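Local coordinates for protein 16S rRNA (adenine(1408)-N(1))-methyltransferase (Escherichia coli, PDB 3MTE) that methylates N1 of adenine 1408 in the 16S rRNA of assembled 30S ribosomal subunits, using S-adenosylmethionine as methyl donor and so conferring resistance to aminoglycosides, at residues A[5-10]-A[63-68]; A[28-33]-A[53-58]; A[135-140]-A[212-217]. One frame throughout, in Å; residues are numbered along the deposited sequence.

The three contacts follow the Rossmann-like methyltransferase fold from its N-terminal edge to its far half. Contact 2 pairs two parallel strands of the central sheet, and D58 in its second segment holds the ribose of S-adenosylmethionine. Contact 1 takes up the chain just beyond D58: L64 CD1 lies 4.0 Å from D58 CB, N63 touches the cofactor, and the helix that follows is fastened to the N-terminal hairpin. Contact 3 is an antiparallel pair of the same sheet, its centre about 15 Å from that of contact 2 and about 26 Å from that of contact 1; the side chain of E139 stays about 10 Å from the cofactor.

Contact 1: A[5-10]-A[63-68]; sequences LILKGT and NLFDIS
T10 stands over one face of the F65 ring, its CB 3.9 Å from the ring centroid and 3° off the normal, a CH-pi contact. CG2 shares that face, placed nearer the CG end of the ring at 3.8 Å from F65 CG. The two side chains meet at about a right angle, so the branched, compact threonine rests on the aromatic surface with its methyl and the single C-H of CB. L7 approaches the same ring differently: its CD2 sits at the edge, near the ring plane, 4.1 Å from F65 CD1. That methyl is shared, since it also packs on L64 CB at 3.7 Å, and leucine suits a place where one branch must fill the angle between two side chains.

These residues join the N-terminal beta hairpin, strands 5-8 and 11-14, to the segment 63-68, which leads into helix 65-71 after strand 52-58 of the Rossmann-like fold. L7 and L64 also approach F85 of strand 83-87, L7 by backbone bonding and L64 by its side chain.

The polar half of the contact belongs to S68. With OG anti to its backbone N (chi1 -178°), the hydroxyl is turned to the hairpin and donates to G9 O at 2.7 Å, lying in the carbonyl plane on a lone pair. The positive phi of G9, 66°, favours glycine at this turn. Water 1 donates to S68 OG (2.8 Å) and to L7 O, and accepts from G9 N at 3.1 Å.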
loop_
_atom_site.group_PDB
_atom_site.type_symbol
_atom_site.label_atom_id
_atom_site.label_comp_id
_atom_site.label_asym_id
_atom_site.label_seq_id
_atom_site.Cartn_x
_atom_site.Cartn_y
_atom_site.Cartn_z
ATOM N N LEU A 5 -5.364 15.166 5.551
ATOM C CA LEU A 5 -4.993 15.972 4.396
ATOM C C LEU A 5 -5.072 15.166 3.119
ATOM O O LEU A 5 -4.510 14.061 3.030
ATOM C CB LEU A 5 -3.561 16.494 4.527
ATOM C CG LEU A 5 -3.250 17.580 5.544
ATOM C CD1 LEU A 5 -1.768 17.891 5.451
ATOM C CD2 LEU A 5 -4.088 18.822 5.301
ATOM N N ILE A 6 -5.754 15.715 2.123
ATOM C CA ILE A 6 -5.754 15.096 0.808
ATOM C C ILE A 6 -5.165 16.037 -0.233
ATOM O O ILE A 6 -5.007 17.241 0.011
ATOM C CB ILE A 6 -7.162 14.631 0.365
ATOM C CG1 ILE A 6 -8.099 15.824 0.163
ATOM C CG2 ILE A 6 -7.753 13.617 1.360
ATOM C CD1 ILE A 6 -9.326 15.439 -0.623
ATOM N N LEU A 7 -4.859 15.481 -1.400
ATOM C CA LEU A 7 -4.289 16.248 -2.502
ATOM C C LEU A 7 -5.371 16.551 -3.532
ATOM O O LEU A 7 -6.067 15.651 -3.989
ATOM C CB LEU A 7 -3.172 15.426 -3.145
ATOM C CG LEU A 7 -1.991 16.139 -3.784
ATOM C CD1 LEU A 7 -1.423 17.188 -2.836
ATOM C CD2 LEU A 7 -0.948 15.108 -4.164
ATOM N N LYS A 8 -5.527 17.825 -3.874
ATOM C CA LYS A 8 -6.413 18.241 -4.953
ATOM C C LYS A 8 -5.530 18.979 -5.933
ATOM O O LYS A 8 -5.169 20.133 -5.706
ATOM C CB LYS A 8 -7.518 19.151 -4.419
ATOM C CG LYS A 8 -8.674 18.389 -3.799
ATOM C CD LYS A 8 -9.700 18.048 -4.869
ATOM C CE LYS A 8 -10.344 16.691 -4.643
ATOM N NZ LYS A 8 -11.262 16.360 -5.779
ATOM N N GLY A 9 -5.149 18.301 -7.008
ATOM C CA GLY A 9 -4.103 18.813 -7.873
ATOM C C GLY A 9 -2.798 18.827 -7.105
ATOM O O GLY A 9 -2.403 17.813 -6.525
ATOM N N THR A 10 -2.132 19.977 -7.080
ATOM C CA THR A 10 -0.891 20.119 -6.323
ATOM C C THR A 10 -1.129 20.770 -4.960
ATOM O O THR A 10 -0.183 21.035 -4.224
ATOM C CB THR A 10 0.152 20.967 -7.085
ATOM O OG1 THR A 10 -0.382 22.275 -7.319
ATOM C CG2 THR A 10 0.503 20.324 -8.423
ATOM N N ASN A 63 5.474 13.325 -4.961
ATOM C CA ASN A 63 5.503 12.072 -5.717
ATOM C C ASN A 63 4.202 11.894 -6.498
ATOM O O ASN A 63 4.161 11.211 -7.526
ATOM C CB ASN A 63 5.634 10.870 -4.775
ATOM C CG ASN A 63 7.016 10.730 -4.154
ATOM O OD1 ASN A 63 7.963 11.407 -4.538
ATOM N ND2 ASN A 63 7.130 9.819 -3.192
ATOM N N LEU A 64 3.141 12.517 -5.996
ATOM C CA LEU A 64 1.793 12.290 -6.506
ATOM C C LEU A 64 1.287 13.407 -7.412
ATOM O O LEU A 64 0.198 13.291 -7.973
ATOM C CB LEU A 64 0.821 12.114 -5.335
ATOM C CG LEU A 64 0.917 10.778 -4.599
ATOM C CD1 LEU A 64 0.229 10.853 -3.235
ATOM C CD2 LEU A 64 0.306 9.687 -5.485
ATOM N N PHE A 65 2.054 14.487 -7.557
ATOM C CA PHE A 65 1.525 15.684 -8.232
ATOM C C PHE A 65 0.957 15.395 -9.620
ATOM O O PHE A 65 -0.136 15.845 -9.966
ATOM C CB PHE A 65 2.587 16.784 -8.338
ATOM C CG PHE A 65 2.736 17.611 -7.093
ATOM C CD1 PHE A 65 1.961 17.355 -5.975
ATOM C CD2 PHE A 65 3.659 18.644 -7.042
ATOM C CE1 PHE A 65 2.100 18.114 -4.831
ATOM C CE2 PHE A 65 3.795 19.413 -5.902
ATOM C CZ PHE A 65 3.018 19.143 -4.796
ATOM N N ASP A 66 1.702 14.654 -10.428
ATOM C CA ASP A 66 1.304 14.459 -11.816
ATOM C C ASP A 66 0.010 13.663 -11.947
ATOM O O ASP A 66 -0.881 14.038 -12.704
ATOM C CB ASP A 66 2.430 13.796 -12.609
ATOM C CG ASP A 66 3.652 14.700 -12.745
ATOM O OD1 ASP A 66 3.477 15.938 -12.829
ATOM O OD2 ASP A 66 4.782 14.175 -12.756
ATOM N N ILE A 67 -0.099 12.565 -11.212
ATOM C CA ILE A 67 -1.328 11.780 -11.284
ATOM C C ILE A 67 -2.462 12.524 -10.591
ATOM O O ILE A 67 -3.612 12.459 -11.029
ATOM C CB ILE A 67 -1.156 10.367 -10.701
ATOM C CG1 ILE A 67 -0.224 9.552 -11.593
ATOM C CG2 ILE A 67 -2.506 9.655 -10.627
ATOM C CD1 ILE A 67 -0.821 9.260 -12.967
ATOM N N SER A 68 -2.142 13.253 -9.523
ATOM C CA SER A 68 -3.168 14.064 -8.853
ATOM C C SER A 68 -3.769 15.122 -9.790
ATOM O O SER A 68 -4.976 15.347 -9.780
ATOM C CB SER A 68 -2.626 14.714 -7.571
ATOM O OG SER A 68 -3.646 15.461 -6.916
HETATM O O HOH W 1 -6.473 15.482 -7.173
#

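Contact 2: A[28-33]-A[53-58]; sequences DRVHID and FYIGID. With SAM (S-adenosylmethionine), chain C.
I55, H31 and F53 give up much of the surface buried where strands 29-34 and 52-58 run parallel, the two strands of the first beta-alpha-beta unit of this Rossmann-like fold, linked by helix 40-48. I55 is gripped through both backbone polar atoms: its N donates to H31 O and its O accepts from D33 N, each at 2.8 Å. Its side chain lies beside that of I32, pointing the same way, while CD1 reaches V30 CG1 at 3.8 Å; beta-branched residues suit this buried face, which V84 and V86 of the next strand also touch.

H31 faces the other side. Its CB meets Y54 CD1 at 3.8 Å, and the two rings are inclined at 53°. CG anti to the backbone N (chi1 179°) carries the imidazole toward the serines of strand 101-107, where it is hydrogen-bonded at both nitrogens, ND1 to S103 OG and NE2 to S105 OG.

F53 donates from N to R29 O, and its O accepts from H31 N. Its ring leads away from the pair toward F27 and helix 17-24. Further along the second segment, D58 receives both ribose hydroxyls of S-adenosylmethionine, O3' at OD1 (2.6 Å) and O2' at OD2 (2.9 Å).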
loop_
_atom_site.group_PDB
_atom_site.type_symbol
_atom_site.label_atom_id
_atom_site.label_comp_id
_atom_site.label_asym_id
_atom_site.label_seq_id
_atom_site.Cartn_x
_atom_site.Cartn_y
_atom_site.Cartn_z
ATOM N N ASP A 28 -19.431 0.246 -3.363
ATOM C CA ASP A 28 -19.625 -0.989 -2.618
ATOM C C ASP A 28 -18.353 -1.385 -1.864
ATOM O O ASP A 28 -18.426 -1.969 -0.784
ATOM C CB ASP A 28 -20.051 -2.123 -3.548
ATOM C CG ASP A 28 -21.524 -2.057 -3.917
ATOM O OD1 ASP A 28 -22.340 -1.544 -3.108
ATOM O OD2 ASP A 28 -21.867 -2.538 -5.015
ATOM N N ARG A 29 -17.197 -1.069 -2.439
ATOM C CA ARG A 29 -15.917 -1.449 -1.839
ATOM C C ARG A 29 -14.933 -0.296 -1.774
ATOM O O ARG A 29 -14.980 0.629 -2.590
ATOM C CB ARG A 29 -15.292 -2.616 -2.609
ATOM C CG ARG A 29 -16.052 -3.921 -2.444
ATOM C CD ARG A 29 -15.304 -5.084 -3.078
ATOM N NE ARG A 29 -15.354 -6.269 -2.224
ATOM C CZ ARG A 29 -14.312 -6.768 -1.564
ATOM N NH1 ARG A 29 -13.116 -6.199 -1.668
ATOM N NH2 ARG A 29 -14.461 -7.848 -0.808
ATOM N N VAL A 30 -14.042 -0.366 -0.790
ATOM C CA VAL A 30 -12.967 0.609 -0.619
ATOM C C VAL A 30 -11.622 -0.105 -0.526
ATOM O O VAL A 30 -11.473 -1.056 0.234
ATOM C CB VAL A 30 -13.176 1.433 0.659
ATOM C CG1 VAL A 30 -11.998 2.369 0.900
ATOM C CG2 VAL A 30 -14.492 2.244 0.567
ATOM N N HIS A 31 -10.640 0.353 -1.297
ATOM C CA HIS A 31 -9.291 -0.211 -1.224
ATOM C C HIS A 31 -8.293 0.841 -0.774
ATOM O O HIS A 31 -8.328 1.972 -1.263
ATOM C CB HIS A 31 -8.861 -0.734 -2.590
ATOM C CG HIS A 31 -7.476 -1.300 -2.589
ATOM N ND1 HIS A 31 -7.202 -2.572 -2.135
ATOM C CD2 HIS A 31 -6.280 -0.748 -2.916
ATOM C CE1 HIS A 31 -5.896 -2.786 -2.196
ATOM N NE2 HIS A 31 -5.316 -1.697 -2.673
ATOM N N ILE A 32 -7.398 0.482 0.147
ATOM C CA ILE A 32 -6.337 1.399 0.571
ATOM C C ILE A 32 -4.987 0.864 0.146
ATOM O O ILE A 32 -4.667 -0.295 0.416
ATOM C CB ILE A 32 -6.327 1.621 2.106
ATOM C CG1 ILE A 32 -7.574 2.401 2.530
ATOM C CG2 ILE A 32 -5.031 2.352 2.538
ATOM C CD1 ILE A 32 -7.685 2.587 4.042
ATOM N N ASP A 33 -4.212 1.700 -0.538
ATOM C CA ASP A 33 -2.833 1.342 -0.925
ATOM C C ASP A 33 -1.881 2.234 -0.123
ATOM O O ASP A 33 -1.848 3.455 -0.311
ATOM C CB ASP A 33 -2.650 1.546 -2.430
ATOM C CG ASP A 33 -1.271 1.107 -2.934
ATOM O OD1 ASP A 33 -0.746 0.076 -2.448
ATOM O OD2 ASP A 33 -0.729 1.797 -3.828
ATOM N N PHE A 53 -13.776 2.390 -4.486
ATOM C CA PHE A 53 -13.140 3.666 -4.197
ATOM C C PHE A 53 -11.708 3.425 -3.715
ATOM O O PHE A 53 -11.491 2.688 -2.754
ATOM C CB PHE A 53 -13.916 4.419 -3.125
ATOM C CG PHE A 53 -13.397 5.809 -2.882
ATOM C CD1 PHE A 53 -13.605 6.809 -3.820
ATOM C CD2 PHE A 53 -12.687 6.108 -1.731
ATOM C CE1 PHE A 53 -13.118 8.087 -3.611
ATOM C CE2 PHE A 53 -12.202 7.392 -1.509
ATOM C CZ PHE A 53 -12.414 8.377 -2.453
ATOM N N TYR A 54 -10.743 4.052 -4.387
ATOM C CA TYR A 54 -9.321 3.818 -4.140
ATOM C C TYR A 54 -8.683 4.956 -3.351
ATOM O O TYR A 54 -8.755 6.116 -3.745
ATOM C CB TYR A 54 -8.594 3.626 -5.479
ATOM C CG TYR A 54 -8.962 2.316 -6.118
ATOM C CD1 TYR A 54 -8.231 1.161 -5.836
ATOM C CD2 TYR A 54 -10.060 2.215 -6.963
ATOM C CE1 TYR A 54 -8.574 -0.053 -6.397
ATOM C CE2 TYR A 54 -10.414 0.995 -7.536
ATOM C CZ TYR A 54 -9.673 -0.131 -7.235
ATOM O OH TYR A 54 -9.993 -1.352 -7.784
ATOM N N ILE A 55 -8.071 4.610 -2.228
ATOM C CA ILE A 55 -7.352 5.580 -1.410
ATOM C C ILE A 55 -5.870 5.230 -1.455
ATOM O O ILE A 55 -5.477 4.135 -1.041
ATOM C CB ILE A 55 -7.852 5.547 0.047
ATOM C CG1 ILE A 55 -9.353 5.858 0.102
ATOM C CG2 ILE A 55 -7.069 6.525 0.921
ATOM C CD1 ILE A 55 -9.983 5.576 1.465
ATOM N N GLY A 56 -5.059 6.142 -1.984
ATOM C CA GLY A 56 -3.611 5.978 -2.006
ATOM C C GLY A 56 -3.003 6.897 -0.962
ATOM O O GLY A 56 -3.266 8.099 -0.950
ATOM N N ILE A 57 -2.207 6.324 -0.065
ATOM C CA ILE A 57 -1.587 7.078 1.017
ATOM C C ILE A 57 -0.090 7.170 0.771
ATOM O O ILE A 57 0.568 6.141 0.535
ATOM C CB ILE A 57 -1.783 6.362 2.370
ATOM C CG1 ILE A 57 -3.275 6.116 2.639
ATOM C CG2 ILE A 57 -1.166 7.171 3.493
ATOM C CD1 ILE A 57 -3.540 5.411 3.945
ATOM N N ASP A 58 0.448 8.386 0.827
ATOM C CA ASP A 58 1.900 8.590 0.755
ATOM C C ASP A 58 2.295 9.847 1.516
ATOM O O ASP A 58 1.571 10.858 1.498
ATOM C CB ASP A 58 2.397 8.660 -0.698
ATOM C CG ASP A 58 3.874 8.252 -0.836
ATOM O OD1 ASP A 58 4.138 7.091 -1.198
ATOM O OD2 ASP A 58 4.773 9.078 -0.552
HETATM N N SAM C . 3.793 1.355 -3.887
HETATM C CA SAM C . 4.767 2.071 -4.705
HETATM C C SAM C . 4.906 1.428 -6.078
HETATM O OXT SAM C . 4.494 0.285 -6.277
HETATM C CB SAM C . 6.142 2.100 -4.033
HETATM C CG SAM C . 6.922 3.359 -4.386
HETATM S SD SAM C . 8.449 3.537 -3.425
HETATM C CE SAM C . 9.235 1.940 -3.709
HETATM C "C5'" SAM C . 7.928 3.341 -1.708
HETATM C "C4'" SAM C . 6.976 4.449 -1.231
HETATM O "O4'" SAM C . 6.751 4.252 0.149
HETATM C "C3'" SAM C . 7.517 5.863 -1.395
HETATM O "O3'" SAM C . 6.582 6.657 -2.081
HETATM C "C2'" SAM C . 7.600 6.425 0.013
HETATM O "O2'" SAM C . 7.298 7.810 0.081
HETATM C "C1'" SAM C . 6.620 5.527 0.760
HETATM N N9 SAM C . 6.975 5.464 2.188
HETATM C C8 SAM C . 8.229 5.378 2.739
HETATM N N7 SAM C . 8.087 5.359 4.088
HETATM C C5 SAM C . 6.772 5.432 4.387
HETATM C C6 SAM C . 6.073 5.463 5.585
HETATM N N6 SAM C . 6.727 5.408 6.748
HETATM N N1 SAM C . 4.702 5.533 5.557
HETATM C C2 SAM C . 4.007 5.601 4.364
HETATM N N3 SAM C . 4.711 5.575 3.177
HETATM C C4 SAM C . 6.062 5.498 3.200
#

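Contact 3: A[135-140]-A[212-217]; sequences EAHFEF and FFRVSG
H137 lays its imidazole against the partner backbone at G217, CD2 lying 3.4 Å from G217 O. R214 NH2 stands at the ring's edge, in plane and 3.8 Å from H137 CE1.

F138 and G217 form an antiparallel hydrogen-bonded pair, F138 N donating to G217 O and G217 N to F138 O. The F138 ring, with CG between N and carbonyl carbon (chi1 79°), folds over the partner backbone and puts G217 N 3.4 Å above one face. G217, having no side chain, lets F138 CE2 come to 3.4 Å from its C.

E139 meets S216 at the non-hydrogen-bonded site and holds the salt bridge. R214, extended as far as NE, donates from NE to E139 OE1 at 2.9 Å; that oxygen lies near the guanidinium plane but is met on the anti side of the carboxylate, 33° out of its plane, and the two planes stand 82° apart. Water 2 accepts from R214 NH2 and reaches E139 OE2 only weakly.

F140 N donates to V215 O at 2.8 Å and V215 N to F140 O, while the F140 ring lies over F138 CD1.

The strand order 3-2-1-4-5-7-6, its seventh strand reversed, marks the class I methyltransferase fold. Strand 136-142 lies between parallel strand 101-107 and antiparallel strand 212-219, which strand 180-188 flanks, with F180 meeting F138 and F140 edge-to-face.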
loop_
_atom_site.group_PDB
_atom_site.type_symbol
_atom_site.label_atom_id
_atom_site.label_comp_id
_atom_site.label_asym_id
_atom_site.label_seq_id
_atom_site.Cartn_x
_atom_site.Cartn_y
_atom_site.Cartn_z
ATOM N N GLU A 135 -11.891 -8.964 8.416
ATOM C CA GLU A 135 -11.677 -9.903 7.310
ATOM C C GLU A 135 -11.347 -9.266 5.957
ATOM O O GLU A 135 -11.467 -9.921 4.916
ATOM C CB GLU A 135 -12.854 -10.876 7.172
ATOM C CG GLU A 135 -12.940 -11.899 8.300
ATOM C CD GLU A 135 -11.698 -12.784 8.386
ATOM O OE1 GLU A 135 -11.224 -13.267 7.329
ATOM O OE2 GLU A 135 -11.203 -12.999 9.515
ATOM N N ALA A 136 -10.908 -8.010 5.969
ATOM C CA ALA A 136 -10.415 -7.376 4.748
ATOM C C ALA A 136 -9.264 -8.180 4.171
ATOM O O ALA A 136 -8.472 -8.777 4.909
ATOM C CB ALA A 136 -9.952 -5.952 5.023
ATOM N N HIS A 137 -9.152 -8.186 2.849
ATOM C CA HIS A 137 -7.991 -8.798 2.203
ATOM C C HIS A 137 -6.752 -7.919 2.389
ATOM O O HIS A 137 -6.852 -6.695 2.433
ATOM C CB HIS A 137 -8.271 -9.018 0.719
ATOM C CG HIS A 137 -7.188 -9.772 0.012
ATOM N ND1 HIS A 137 -6.207 -9.146 -0.727
ATOM C CD2 HIS A 137 -6.922 -11.100 -0.057
ATOM C CE1 HIS A 137 -5.382 -10.055 -1.221
ATOM N NE2 HIS A 137 -5.794 -11.248 -0.830
ATOM N N PHE A 138 -5.578 -8.534 2.500
ATOM C CA PHE A 138 -4.336 -7.760 2.452
ATOM C C PHE A 138 -3.310 -8.452 1.583
ATOM O O PHE A 138 -3.337 -9.675 1.430
ATOM C CB PHE A 138 -3.753 -7.495 3.852
ATOM C CG PHE A 138 -2.998 -8.667 4.438
ATOM C CD1 PHE A 138 -1.619 -8.792 4.251
ATOM C CD2 PHE A 138 -3.657 -9.625 5.187
ATOM C CE1 PHE A 138 -0.923 -9.882 4.798
ATOM C CE2 PHE A 138 -2.967 -10.707 5.746
ATOM C CZ PHE A 138 -1.607 -10.836 5.544
ATOM N N GLU A 139 -2.429 -7.658 0.984
ATOM C CA GLU A 139 -1.207 -8.213 0.394
ATOM C C GLU A 139 -0.040 -7.266 0.612
ATOM O O GLU A 139 -0.181 -6.041 0.494
ATOM C CB GLU A 139 -1.380 -8.497 -1.097
ATOM C CG GLU A 139 -1.666 -7.243 -1.919
ATOM C CD GLU A 139 -1.594 -7.485 -3.418
ATOM O OE1 GLU A 139 -0.868 -8.398 -3.850
ATOM O OE2 GLU A 139 -2.269 -6.756 -4.171
ATOM N N PHE A 140 1.122 -7.841 0.933
ATOM C CA PHE A 140 2.352 -7.082 1.048
ATOM C C PHE A 140 3.300 -7.681 0.009
ATOM O O PHE A 140 3.528 -8.898 0.006
ATOM C CB PHE A 140 2.997 -7.277 2.425
ATOM C CG PHE A 140 2.103 -6.916 3.603
ATOM C CD1 PHE A 140 1.119 -5.932 3.486
ATOM C CD2 PHE A 140 2.289 -7.535 4.833
ATOM C CE1 PHE A 140 0.313 -5.594 4.580
ATOM C CE2 PHE A 140 1.488 -7.212 5.933
ATOM C CZ PHE A 140 0.510 -6.233 5.808
ATOM N N PHE A 212 11.134 -11.397 -5.617
ATOM C CA PHE A 212 10.052 -10.638 -4.976
ATOM C C PHE A 212 9.200 -11.604 -4.176
ATOM O O PHE A 212 9.124 -12.790 -4.528
ATOM C CB PHE A 212 9.174 -9.942 -6.024
ATOM C CG PHE A 212 9.940 -9.104 -7.008
ATOM C CD1 PHE A 212 10.065 -7.729 -6.824
ATOM C CD2 PHE A 212 10.538 -9.693 -8.122
ATOM C CE1 PHE A 212 10.764 -6.955 -7.747
ATOM C CE2 PHE A 212 11.236 -8.928 -9.047
ATOM C CZ PHE A 212 11.360 -7.566 -8.859
ATOM N N PHE A 213 8.553 -11.111 -3.117
ATOM C CA PHE A 213 7.729 -11.967 -2.259
ATOM C C PHE A 213 6.390 -11.350 -2.008
ATOM O O PHE A 213 6.299 -10.151 -1.747
ATOM C CB PHE A 213 8.435 -12.185 -0.935
ATOM C CG PHE A 213 9.821 -12.685 -1.111
ATOM C CD1 PHE A 213 10.049 -14.024 -1.370
ATOM C CD2 PHE A 213 10.890 -11.809 -1.080
ATOM C CE1 PHE A 213 11.337 -14.488 -1.577
ATOM C CE2 PHE A 213 12.176 -12.271 -1.270
ATOM C CZ PHE A 213 12.394 -13.602 -1.515
ATOM N N ARG A 214 5.345 -12.161 -2.099
ATOM C CA ARG A 214 4.000 -11.671 -1.821
ATOM C C ARG A 214 3.436 -12.449 -0.647
ATOM O O ARG A 214 3.321 -13.678 -0.695
ATOM C CB ARG A 214 3.112 -11.838 -3.053
ATOM C CG ARG A 214 1.650 -11.519 -2.819
ATOM C CD ARG A 214 0.869 -11.691 -4.106
ATOM N NE ARG A 214 -0.520 -11.249 -3.968
ATOM C CZ ARG A 214 -1.545 -12.055 -3.695
ATOM N NH1 ARG A 214 -1.345 -13.350 -3.497
ATOM N NH2 ARG A 214 -2.775 -11.561 -3.605
ATOM N N VAL A 215 3.116 -11.731 0.424
ATOM C CA VAL A 215 2.453 -12.316 1.580
ATOM C C VAL A 215 1.032 -11.773 1.561
ATOM O O VAL A 215 0.835 -10.556 1.468
ATOM C CB VAL A 215 3.151 -11.891 2.895
ATOM C CG1 VAL A 215 2.358 -12.362 4.115
ATOM C CG2 VAL A 215 4.596 -12.434 2.933
ATOM N N SER A 216 0.049 -12.663 1.588
ATOM C CA SER A 216 -1.337 -12.216 1.514
ATOM C C SER A 216 -2.223 -12.979 2.485
ATOM O O SER A 216 -1.875 -14.059 2.965
ATOM C CB SER A 216 -1.874 -12.358 0.086
ATOM O OG SER A 216 -1.930 -13.716 -0.300
ATOM N N GLY A 217 -3.383 -12.417 2.782
ATOM C CA GLY A 217 -4.323 -13.111 3.636
ATOM C C GLY A 217 -5.442 -12.164 3.987
ATOM O O GLY A 217 -5.822 -11.314 3.176
HETATM O O HOH W 2 -3.898 -9.338 -5.270
#